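Local coordinates for protein NS6 protease (Murine norovirus 1, PDB 4ASH) that is a trypsin-like cysteine endopeptidase that probably cuts the norovirus polyprotein into its mature proteins, at residues 40-45 / 64-69; 27-32 / 58-63; 73-78 / 153-158. The protein carries 1 engineered substitution. One frame throughout, in Å; residues are numbered along the deposited sequence.

The chain folds as two trypsin-like beta-barrel domains. Contact 2 lies in the first, where strands 26-30 and 57-62 pair. Contact 1 joins two loops at the edge of that barrel, about 12 Å away centre to centre. The two touch: Ile-41 and Phe-42 pack on Phe-27, Tyr-60 and Phe-62. Their segments alternate along the chain. Contact 3 comes later, about 13 Å from contact 2 and 21 Å from contact 1, between centres. There the chain leaving the first barrel pairs with strand 152-162 of the second. Ile-28 of contact 2 packs on Val-155 and Val-158 of contact 3, so the barrels meet along these strands, as in trypsin-like proteases, whose active site lies between the two barrels.

Contact 1 of 3, residues 40-45 / 64-69; sequences EIFGRK and SAVRPD
The guanidinium of Arg-44 lies with one face against Val-66 and its edge against the backbone of Ser-64 and Ala-65. Val-66 CG2 sits 3.5 Å above the guanidinium plane, toward the rim. The nearest guanidinium atom to Val-66 CG2 is Arg-44 NH1, at 3.6 Å. At the edge, two successive carbonyl oxygens lie near the plane. Arg-44 NH1 donates to Ser-64 O over 2.8 Å, almost straight at 171°. Arg-44 NH2 donates to Ala-65 O over 2.9 Å and is more bent, at 154°. Both nitrogens stand above the plane of the carbonyl they meet. Two bonds from two nitrogens fix the rotation of the flat group. The Phe-42 ring has Ile-41 CB over one face, toward its rim. Phe-42 CB, not the ring, comes nearest the second loop, 4.0 Å from Val-66 CG1.

The contact joins two surface loops of the first barrel of a trypsin-like protease. One follows strand 26-30 and makes a type I' beta turn from Ile-41 to Arg-44. The other follows strand 57-62. The turn puts Phe-42 and Arg-44 on the same partner, Val-66, which gives each a different methyl. The Arg-44 chain bends at chi2 (-75°), and this carries its end across to the second loop. A water accepts a weak bond from Arg-44 NH1 and another from Ser-64 N. Within 64-69, Arg-67 grips Asp-69 side-on in a salt bridge. Its NE meets Asp-69 OD1 at 2.9 Å, and its NH2 meets Asp-69 OD2 at 3.0 Å. Arg-67 NH1 also bonds to Ser-9 O.

Contact 2 of 3, residues 27-32 / 58-63; sequences FITAKH and LKYYFT
Phe-27 to Thr-29 pair with Leu-58 to Tyr-60 as antiparallel neighbours in the first beta-barrel of this trypsin-like fold. Phe-27 and Tyr-60 form a hydrogen-bonded pair, as do Thr-29 and Leu-58. Ile-28 and Lys-59 between them form a non-hydrogen-bonded pair. Tyr-60 N donates to Phe-27 O over 2.8 Å, almost straight at 177°. Phe-27 N returns a bond to Tyr-60 O. Thr-29 N and Leu-58 O are 2.9 Å apart, and Leu-58 N donates back to Thr-29 O.

The tight part is the face that carries Phe-27, Thr-29, Leu-58 and Tyr-60. Phe-27 and Tyr-60 lie side by side and point the same way. Tyr-60 CD1 meets the Phe-27 ring at its edge, 4.1 Å from CD2. Phe-27 CB in turn sits at the edge of the Phe-62 ring. Phe-14, Trp-21 and Phe-42 pack round Phe-27, so this face looks into an aromatic barrel core. The hydroxyl of Thr-29 is held by Trp-18 O.

The other face is thinner. Ile-28 CG2 touches Lys-59 CG at 4.1 Å, but the two side chains then lead away from the contact. Ile-28 goes to Val-155 and Val-158 of strand 152-162. Past the strand end, Lys-31 is exposed. Its CA and CB rest on Leu-58 CB, and the rest of its chain leads away. His-32 ND1 bonds to Asp-56 OD2, and its side chain touches Ala-141. This is consistent with the histidine-acid pair of a trypsin-like active site. With OG1 of Thr-29 opposite the backbone N (chi1 -173°), its CG2 is turned to the partner strand, 3.9 Å from Leu-58 CB and 4.0 Å from Tyr-60 CE1, in the plane of the tyrosine ring.

Contact 3 of 3, residues 73-78 / 153-158; sequences MVLENG and WVVIGV
Three backbone hydrogen bonds join 73-78 to strand 153-158. Val-155 N donates to Val-74 O over 3.0 Å, and Glu-76 N donates to Val-155 O over 2.9 Å. Both are close to straight, near 168°. Val-155 thus bonds to residues before and after Leu-75, the pattern of a parallel pair. Leu-75 CA adds a weaker C-H contact to Val-155 O. Further on, Gly-78 N reaches Ile-156 O at 3.1 Å with a bent bond (144°), in the carbonyl plane and on a lone pair. Asn-77 is the centre of an inverse gamma turn here, and Gly-78 follows with a positive phi that suits glycine.

The pairing is short. Segment 73-78 belongs to the passage between the two barrels of the trypsin-like fold and lies beside strand 152-162 of the second. At its start, a water bridges the backbone, accepting from Val-74 N and donating to Trp-153 O.

Van der Waals contacts flank the bonds. Two methyls lie against carbonyl oxygens. Met-73 bends at chi3 (64°), and CE comes to 3.6 Å from Trp-153 O and 4.0 Å from Val-155 CB. Ile-156 packs its CG2 on Gly-78 O, 3.7 Å away. Leu-75 CD1 meets Val-155 CG1 at 4.0 Å, the two side chains crossing at a slant. On the other face, Val-74 CB and Val-154 CG1 lie 3.9 Å apart, side by side.

The polar side chains bond outside the two segments. Glu-76 is extended beyond CG, over Val-154 and Ile-156. Its OE2 makes a salt bridge with Lys-149 NZ, and its OE1 bonds to Tyr-147 OH, both on strand 144-149. Asn-77 OD1 accepts from Gly-175 N.

Contact 1 of 3, residues 40-45 / 64-69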
loop_
_atom_site.group_PDB
_atom_site.type_symbol
_atom_site.label_atom_id
_atom_site.label_comp_id
_atom_site.label_asym_id
_atom_site.label_seq_id
_atom_site.Cartn_x
_atom_site.Cartn_y
_atom_site.Cartn_z
ATOM N N GLU A 40 4.857 7.146 19.337
ATOM C CA GLU A 40 3.604 7.889 19.286
ATOM C C GLU A 40 3.370 8.400 17.858
ATOM O O GLU A 40 4.260 9.009 17.254
ATOM C CB GLU A 40 3.615 9.045 20.292
ATOM C CG GLU A 40 2.431 9.979 20.158
ATOM C CD GLU A 40 2.470 11.115 21.168
ATOM O OE1 GLU A 40 3.173 10.984 22.194
ATOM O OE2 GLU A 40 1.796 12.138 20.929
ATOM N N ILE A 41 2.194 8.126 17.302
ATOM C CA ILE A 41 1.886 8.590 15.945
ATOM C C ILE A 41 0.520 9.260 15.867
ATOM O O ILE A 41 -0.422 8.836 16.528
ATOM C CB ILE A 41 1.944 7.441 14.927
ATOM C CG1 ILE A 41 1.028 6.299 15.372
ATOM C CG2 ILE A 41 3.384 6.946 14.743
ATOM C CD1 ILE A 41 0.940 5.157 14.378
ATOM N N PHE A 42 0.422 10.317 15.065
ATOM C CA PHE A 42 -0.821 11.075 14.924
ATOM C C PHE A 42 -1.402 11.492 16.269
ATOM O O PHE A 42 -2.623 11.552 16.438
ATOM C CB PHE A 42 -1.854 10.277 14.126
ATOM C CG PHE A 42 -1.309 9.675 12.871
ATOM C CD1 PHE A 42 -0.613 10.450 11.954
ATOM C CD2 PHE A 42 -1.479 8.324 12.611
ATOM C CE1 PHE A 42 -0.100 9.897 10.798
ATOM C CE2 PHE A 42 -0.971 7.755 11.453
ATOM C CZ PHE A 42 -0.279 8.535 10.542
ATOM N N GLY A 43 -0.518 11.762 17.224
ATOM C CA GLY A 43 -0.923 12.247 18.531
ATOM C C GLY A 43 -1.491 11.139 19.406
ATOM O O GLY A 43 -2.115 11.409 20.433
ATOM N N ARG A 44 -1.291 9.889 18.996
ATOM C CA ARG A 44 -1.804 8.752 19.755
ATOM C C ARG A 44 -0.671 7.882 20.297
ATOM O O ARG A 44 0.290 7.581 19.589
ATOM C CB ARG A 44 -2.746 7.915 18.882
ATOM C CG ARG A 44 -3.883 8.713 18.264
ATOM C CD ARG A 44 -4.984 9.056 19.288
ATOM N NE ARG A 44 -6.052 9.827 18.660
ATOM C CZ ARG A 44 -7.118 9.286 18.069
ATOM N NH1 ARG A 44 -7.276 7.963 18.038
ATOM N NH2 ARG A 44 -8.020 10.075 17.504
ATOM N N LYS A 45 -0.784 7.472 21.554
ATOM C CA LYS A 45 0.243 6.638 22.166
ATOM C C LYS A 45 -0.020 5.159 21.917
ATOM O O LYS A 45 -1.165 4.753 21.724
ATOM C CB LYS A 45 0.317 6.893 23.673
ATOM C CG LYS A 45 0.670 8.318 24.075
ATOM C CD LYS A 45 0.636 8.454 25.591
ATOM C CE LYS A 45 0.895 9.879 26.042
ATOM N NZ LYS A 45 0.734 10.017 27.519
ATOM N N SER A 64 -10.339 4.877 18.544
ATOM C CA SER A 64 -11.055 6.111 18.253
ATOM C C SER A 64 -10.586 6.641 16.915
ATOM O O SER A 64 -9.390 6.655 16.648
ATOM C CB SER A 64 -10.784 7.164 19.329
ATOM O OG SER A 64 -11.264 6.727 20.585
ATOM N N ALA A 65 -11.514 7.083 16.075
ATOM C CA ALA A 65 -11.135 7.534 14.733
ATOM C C ALA A 65 -10.114 8.663 14.801
ATOM O O ALA A 65 -10.237 9.588 15.623
ATOM C CB ALA A 65 -12.348 7.980 13.960
ATOM N N VAL A 66 -9.102 8.566 13.949
ATOM C CA VAL A 66 -8.142 9.670 13.785
ATOM C C VAL A 66 -8.590 10.627 12.674
ATOM O O VAL A 66 -8.414 11.849 12.780
ATOM C CB VAL A 66 -6.745 9.121 13.462
ATOM C CG1 VAL A 66 -5.752 10.264 13.202
ATOM C CG2 VAL A 66 -6.252 8.189 14.575
ATOM N N ARG A 67 -9.160 10.072 11.607
ATOM C CA ARG A 67 -9.669 10.871 10.494
ATOM C C ARG A 67 -11.168 10.617 10.286
ATOM O O ARG A 67 -11.556 9.906 9.364
ATOM C CB ARG A 67 -8.915 10.540 9.198
ATOM C CG ARG A 67 -7.433 10.958 9.171
ATOM C CD ARG A 67 -7.252 12.446 8.885
ATOM N NE ARG A 67 -7.947 12.870 7.671
ATOM C CZ ARG A 67 -7.421 12.861 6.444
ATOM N NH1 ARG A 67 -6.172 12.443 6.222
ATOM N NH2 ARG A 67 -8.160 13.269 5.422
ATOM N N PRO A 68 -12.014 11.222 11.125
ATOM C CA PRO A 68 -13.459 10.986 10.999
ATOM C C PRO A 68 -14.030 11.566 9.701
ATOM O O PRO A 68 -15.156 11.235 9.322
ATOM C CB PRO A 68 -14.036 11.718 12.213
ATOM C CG PRO A 68 -13.044 12.795 12.508
ATOM C CD PRO A 68 -11.696 12.202 12.175
ATOM N N ASP A 69 -13.247 12.395 9.019
ATOM C CA ASP A 69 -13.695 13.051 7.792
ATOM C C ASP A 69 -13.695 12.142 6.566
ATOM O O ASP A 69 -14.093 12.563 5.480
ATOM C CB ASP A 69 -12.861 14.311 7.504
ATOM C CG ASP A 69 -11.368 14.020 7.358
ATOM O OD1 ASP A 69 -10.816 13.292 8.208
ATOM O OD2 ASP A 69 -10.741 14.543 6.404
HETATM O O HOH W 1 -7.303 5.505 19.533
#

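Contact 2 of 3, residues 27-32 / 58-63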
loop_
_atom_site.group_PDB
_atom_site.type_symbol
_atom_site.label_atom_id
_atom_site.label_comp_id
_atom_site.label_asym_id
_atom_site.label_seq_id
_atom_site.Cartn_x
_atom_site.Cartn_y
_atom_site.Cartn_z
ATOM N N PHE A 27 -5.052 2.624 9.157
ATOM C CA PHE A 27 -3.945 3.231 8.414
ATOM C C PHE A 27 -2.986 2.126 8.009
ATOM O O PHE A 27 -2.532 1.346 8.860
ATOM C CB PHE A 27 -3.249 4.261 9.308
ATOM C CG PHE A 27 -2.146 5.025 8.623
ATOM C CD1 PHE A 27 -2.442 6.065 7.754
ATOM C CD2 PHE A 27 -0.820 4.713 8.866
ATOM C CE1 PHE A 27 -1.433 6.781 7.134
ATOM C CE2 PHE A 27 0.202 5.428 8.241
ATOM C CZ PHE A 27 -0.111 6.460 7.379
ATOM N N ILE A 28 -2.693 2.037 6.711
ATOM C CA ILE A 28 -1.800 1.001 6.207
ATOM C C ILE A 28 -0.522 1.612 5.623
ATOM O O ILE A 28 -0.534 2.739 5.117
ATOM C CB ILE A 28 -2.485 0.088 5.159
ATOM C CG1 ILE A 28 -2.855 0.861 3.877
ATOM C CG2 ILE A 28 -3.688 -0.615 5.794
ATOM C CD1 ILE A 28 -3.461 -0.055 2.769
ATOM N N THR A 29 0.576 0.864 5.699
ATOM C CA THR A 29 1.860 1.359 5.205
ATOM C C THR A 29 2.777 0.166 4.915
ATOM O O THR A 29 2.412 -0.986 5.142
ATOM C CB THR A 29 2.528 2.321 6.233
ATOM O OG1 THR A 29 3.711 2.916 5.666
ATOM C CG2 THR A 29 2.913 1.579 7.495
ATOM N N ALA A 30 3.973 0.458 4.421
ATOM C CA ALA A 30 5.007 -0.543 4.241
ATOM C C ALA A 30 5.760 -0.692 5.557
ATOM O O ALA A 30 6.234 0.288 6.122
ATOM C CB ALA A 30 5.959 -0.110 3.133
ATOM N N LYS A 31 5.873 -1.916 6.052
ATOM C CA LYS A 31 6.601 -2.160 7.290
ATOM C C LYS A 31 7.981 -1.494 7.317
ATOM O O LYS A 31 8.375 -0.880 8.322
ATOM C CB LYS A 31 6.725 -3.667 7.560
ATOM C CG LYS A 31 7.322 -3.966 8.926
ATOM C CD LYS A 31 7.425 -5.454 9.189
ATOM C CE LYS A 31 7.950 -5.712 10.593
ATOM N NZ LYS A 31 7.714 -7.121 11.021
ATOM N N HIS A 32 8.705 -1.579 6.204
ATOM C CA HIS A 32 10.086 -1.105 6.182
ATOM C C HIS A 32 10.254 0.411 6.266
ATOM O O HIS A 32 11.374 0.879 6.470
ATOM C CB HIS A 32 10.873 -1.677 4.993
ATOM C CG HIS A 32 10.588 -1.015 3.685
ATOM N ND1 HIS A 32 9.596 -1.441 2.825
ATOM C CD2 HIS A 32 11.199 0.023 3.062
ATOM C CE1 HIS A 32 9.597 -0.686 1.742
ATOM N NE2 HIS A 32 10.567 0.209 1.857
ATOM N N LEU A 58 1.957 -3.372 6.804
ATOM C CA LEU A 58 1.706 -3.002 8.190
ATOM C C LEU A 58 0.375 -2.260 8.330
ATOM O O LEU A 58 0.092 -1.334 7.569
ATOM C CB LEU A 58 2.867 -2.134 8.691
ATOM C CG LEU A 58 2.956 -1.855 10.184
ATOM C CD1 LEU A 58 3.151 -3.154 10.948
ATOM C CD2 LEU A 58 4.111 -0.900 10.442
ATOM N N LYS A 59 -0.447 -2.671 9.295
ATOM C CA LYS A 59 -1.744 -2.045 9.505
ATOM C C LYS A 59 -1.893 -1.587 10.945
ATOM O O LYS A 59 -1.647 -2.352 11.878
ATOM C CB LYS A 59 -2.876 -3.015 9.137
ATOM C CG LYS A 59 -4.287 -2.485 9.411
ATOM C CD LYS A 59 -5.335 -3.324 8.698
ATOM C CE LYS A 59 -5.386 -4.754 9.231
ATOM N NZ LYS A 59 -5.814 -4.807 10.657
ATOM N N TYR A 60 -2.300 -0.335 11.108
ATOM C CA TYR A 60 -2.605 0.237 12.413
ATOM C C TYR A 60 -4.099 0.397 12.540
ATOM O O TYR A 60 -4.745 0.906 11.623
ATOM C CB TYR A 60 -1.985 1.629 12.533
ATOM C CG TYR A 60 -0.484 1.656 12.492
ATOM C CD1 TYR A 60 0.192 1.598 11.283
ATOM C CD2 TYR A 60 0.253 1.792 13.653
ATOM C CE1 TYR A 60 1.580 1.643 11.236
ATOM C CE2 TYR A 60 1.641 1.840 13.615
ATOM C CZ TYR A 60 2.294 1.763 12.403
ATOM O OH TYR A 60 3.675 1.831 12.352
ATOM N N TYR A 61 -4.649 -0.042 13.668
ATOM C CA TYR A 61 -6.057 0.174 13.955
ATOM C C TYR A 61 -6.228 1.036 15.206
ATOM O O TYR A 61 -5.726 0.698 16.282
ATOM C CB TYR A 61 -6.801 -1.161 14.119
ATOM C CG TYR A 61 -8.201 -0.952 14.667
ATOM C CD1 TYR A 61 -9.235 -0.528 13.838
ATOM C CD2 TYR A 61 -8.469 -1.111 16.018
ATOM C CE1 TYR A 61 -10.513 -0.295 14.340
ATOM C CE2 TYR A 61 -9.744 -0.884 16.528
ATOM C CZ TYR A 61 -10.758 -0.479 15.685
ATOM O OH TYR A 61 -12.023 -0.265 16.189
ATOM N N PHE A 62 -6.947 2.143 15.054
ATOM C CA PHE A 62 -7.167 3.089 16.141
ATOM C C PHE A 62 -8.578 2.922 16.681
ATOM O O PHE A 62 -9.547 3.036 15.935
ATOM C CB PHE A 62 -6.957 4.526 15.642
ATOM C CG PHE A 62 -5.552 4.808 15.184
ATOM C CD1 PHE A 62 -5.148 4.468 13.901
ATOM C CD2 PHE A 62 -4.633 5.411 16.039
ATOM C CE1 PHE A 62 -3.854 4.718 13.465
ATOM C CE2 PHE A 62 -3.342 5.658 15.615
ATOM C CZ PHE A 62 -2.951 5.305 14.329
ATOM N N THR A 63 -8.685 2.649 17.977
ATOM C CA THR A 63 -9.983 2.485 18.628
ATOM C C THR A 63 -10.896 3.685 18.384
ATOM O O THR A 63 -12.092 3.532 18.096
ATOM C CB THR A 63 -9.809 2.279 20.137
ATOM O OG1 THR A 63 -8.929 1.170 20.363
ATOM C CG2 THR A 63 -11.154 1.987 20.780
#

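Contact 3 of 3, residues 73-78 / 153-158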
loop_
_atom_site.group_PDB
_atom_site.type_symbol
_atom_site.label_atom_id
_atom_site.label_comp_id
_atom_site.label_asym_id
_atom_site.label_seq_id
_atom_site.Cartn_x
_atom_site.Cartn_y
_atom_site.Cartn_z
ATOM N N MET A 73 -13.148 2.544 3.133
ATOM C CA MET A 73 -12.958 1.909 1.825
ATOM C C MET A 73 -12.695 0.439 2.021
ATOM O O MET A 73 -12.283 0.010 3.102
ATOM C CB MET A 73 -11.726 2.489 1.129
ATOM C CG MET A 73 -11.963 3.757 0.375
ATOM S SD MET A 73 -10.373 4.352 -0.238
ATOM C CE MET A 73 -9.880 3.069 -1.373
ATOM N N VAL A 74 -12.950 -0.340 0.976
ATOM C CA VAL A 74 -12.638 -1.755 0.977
ATOM C C VAL A 74 -11.131 -1.965 0.846
ATOM O O VAL A 74 -10.491 -1.371 -0.018
ATOM C CB VAL A 74 -13.323 -2.442 -0.210
ATOM C CG1 VAL A 74 -12.821 -3.858 -0.379
ATOM C CG2 VAL A 74 -14.833 -2.436 -0.017
ATOM N N LEU A 75 -10.574 -2.796 1.722
ATOM C CA LEU A 75 -9.203 -3.277 1.559
ATOM C C LEU A 75 -9.253 -4.732 1.095
ATOM O O LEU A 75 -9.782 -5.600 1.797
ATOM C CB LEU A 75 -8.439 -3.174 2.883
ATOM C CG LEU A 75 -7.064 -3.840 2.966
ATOM C CD1 LEU A 75 -6.097 -3.212 1.975
ATOM C CD2 LEU A 75 -6.519 -3.751 4.382
ATOM N N GLU A 76 -8.719 -4.980 -0.099
ATOM C CA GLU A 76 -8.614 -6.333 -0.643
ATOM C C GLU A 76 -7.206 -6.886 -0.493
ATOM O O GLU A 76 -6.255 -6.136 -0.343
ATOM C CB GLU A 76 -9.026 -6.336 -2.115
ATOM C CG GLU A 76 -10.546 -6.347 -2.298
ATOM C CD GLU A 76 -10.971 -6.454 -3.753
ATOM O OE1 GLU A 76 -10.093 -6.415 -4.646
ATOM O OE2 GLU A 76 -12.189 -6.575 -4.005
ATOM N N ASN A 77 -7.080 -8.206 -0.520
ATOM C CA ASN A 77 -5.783 -8.852 -0.539
ATOM C C ASN A 77 -5.328 -8.989 -1.986
ATOM O O ASN A 77 -5.464 -10.065 -2.599
ATOM C CB ASN A 77 -5.889 -10.250 0.094
ATOM C CG ASN A 77 -4.538 -10.910 0.262
ATOM O OD1 ASN A 77 -3.536 -10.245 0.520
ATOM N ND2 ASN A 77 -4.505 -12.229 0.131
ATOM N N GLY A 78 -4.789 -7.908 -2.546
ATOM C CA GLY A 78 -4.467 -7.899 -3.956
ATOM C C GLY A 78 -5.719 -7.918 -4.813
ATOM O O GLY A 78 -6.824 -7.657 -4.335
ATOM N N TRP A 153 -14.100 2.509 -5.681
ATOM C CA TRP A 153 -12.644 2.419 -5.549
ATOM C C TRP A 153 -12.212 1.604 -4.332
ATOM O O TRP A 153 -12.696 1.818 -3.220
ATOM C CB TRP A 153 -12.019 3.813 -5.521
ATOM C CG TRP A 153 -12.109 4.506 -6.842
ATOM C CD1 TRP A 153 -13.153 5.253 -7.306
ATOM C CD2 TRP A 153 -11.121 4.505 -7.881
ATOM N NE1 TRP A 153 -12.873 5.722 -8.568
ATOM C CE2 TRP A 153 -11.634 5.279 -8.943
ATOM C CE3 TRP A 153 -9.854 3.929 -8.014
ATOM C CZ2 TRP A 153 -10.921 5.488 -10.123
ATOM C CZ3 TRP A 153 -9.148 4.139 -9.186
ATOM C CH2 TRP A 153 -9.684 4.911 -10.226
ATOM N N VAL A 154 -11.309 0.652 -4.553
ATOM C CA VAL A 154 -10.865 -0.234 -3.488
ATOM C C VAL A 154 -9.347 -0.199 -3.440
ATOM O O VAL A 154 -8.701 0.116 -4.437
ATOM C CB VAL A 154 -11.366 -1.682 -3.683
ATOM C CG1 VAL A 154 -12.856 -1.685 -3.963
ATOM C CG2 VAL A 154 -10.634 -2.342 -4.800
ATOM N N VAL A 155 -8.778 -0.445 -2.267
ATOM C CA VAL A 155 -7.324 -0.438 -2.139
ATOM C C VAL A 155 -6.847 -1.883 -2.027
ATOM O O VAL A 155 -7.489 -2.714 -1.377
ATOM C CB VAL A 155 -6.825 0.492 -0.993
ATOM C CG1 VAL A 155 -7.474 0.168 0.340
ATOM C CG2 VAL A 155 -5.313 0.460 -0.876
ATOM N N ILE A 156 -5.747 -2.195 -2.707
ATOM C CA ILE A 156 -5.306 -3.587 -2.788
ATOM C C ILE A 156 -3.960 -3.888 -2.148
ATOM O O ILE A 156 -3.583 -5.058 -1.987
ATOM C CB ILE A 156 -5.300 -4.094 -4.238
ATOM C CG1 ILE A 156 -4.250 -3.351 -5.067
ATOM C CG2 ILE A 156 -6.690 -3.973 -4.839
ATOM C CD1 ILE A 156 -4.030 -3.974 -6.448
ATOM N N GLY A 157 -3.228 -2.847 -1.777
ATOM C CA GLY A 157 -1.910 -3.044 -1.212
ATOM C C GLY A 157 -1.144 -1.738 -1.169
ATOM O O GLY A 157 -1.680 -0.686 -1.525
ATOM N N VAL A 158 0.112 -1.810 -0.737
ATOM C CA VAL A 158 0.962 -0.631 -0.679
ATOM C C VAL A 158 2.271 -0.845 -1.435
ATOM O O VAL A 158 2.810 -1.953 -1.489
ATOM C CB VAL A 158 1.265 -0.206 0.780
ATOM C CG1 VAL A 158 -0.027 0.188 1.519
ATOM C CG2 VAL A 158 1.996 -1.282 1.547
HETATM O O HOH W 2 -14.358 0.849 -1.346
#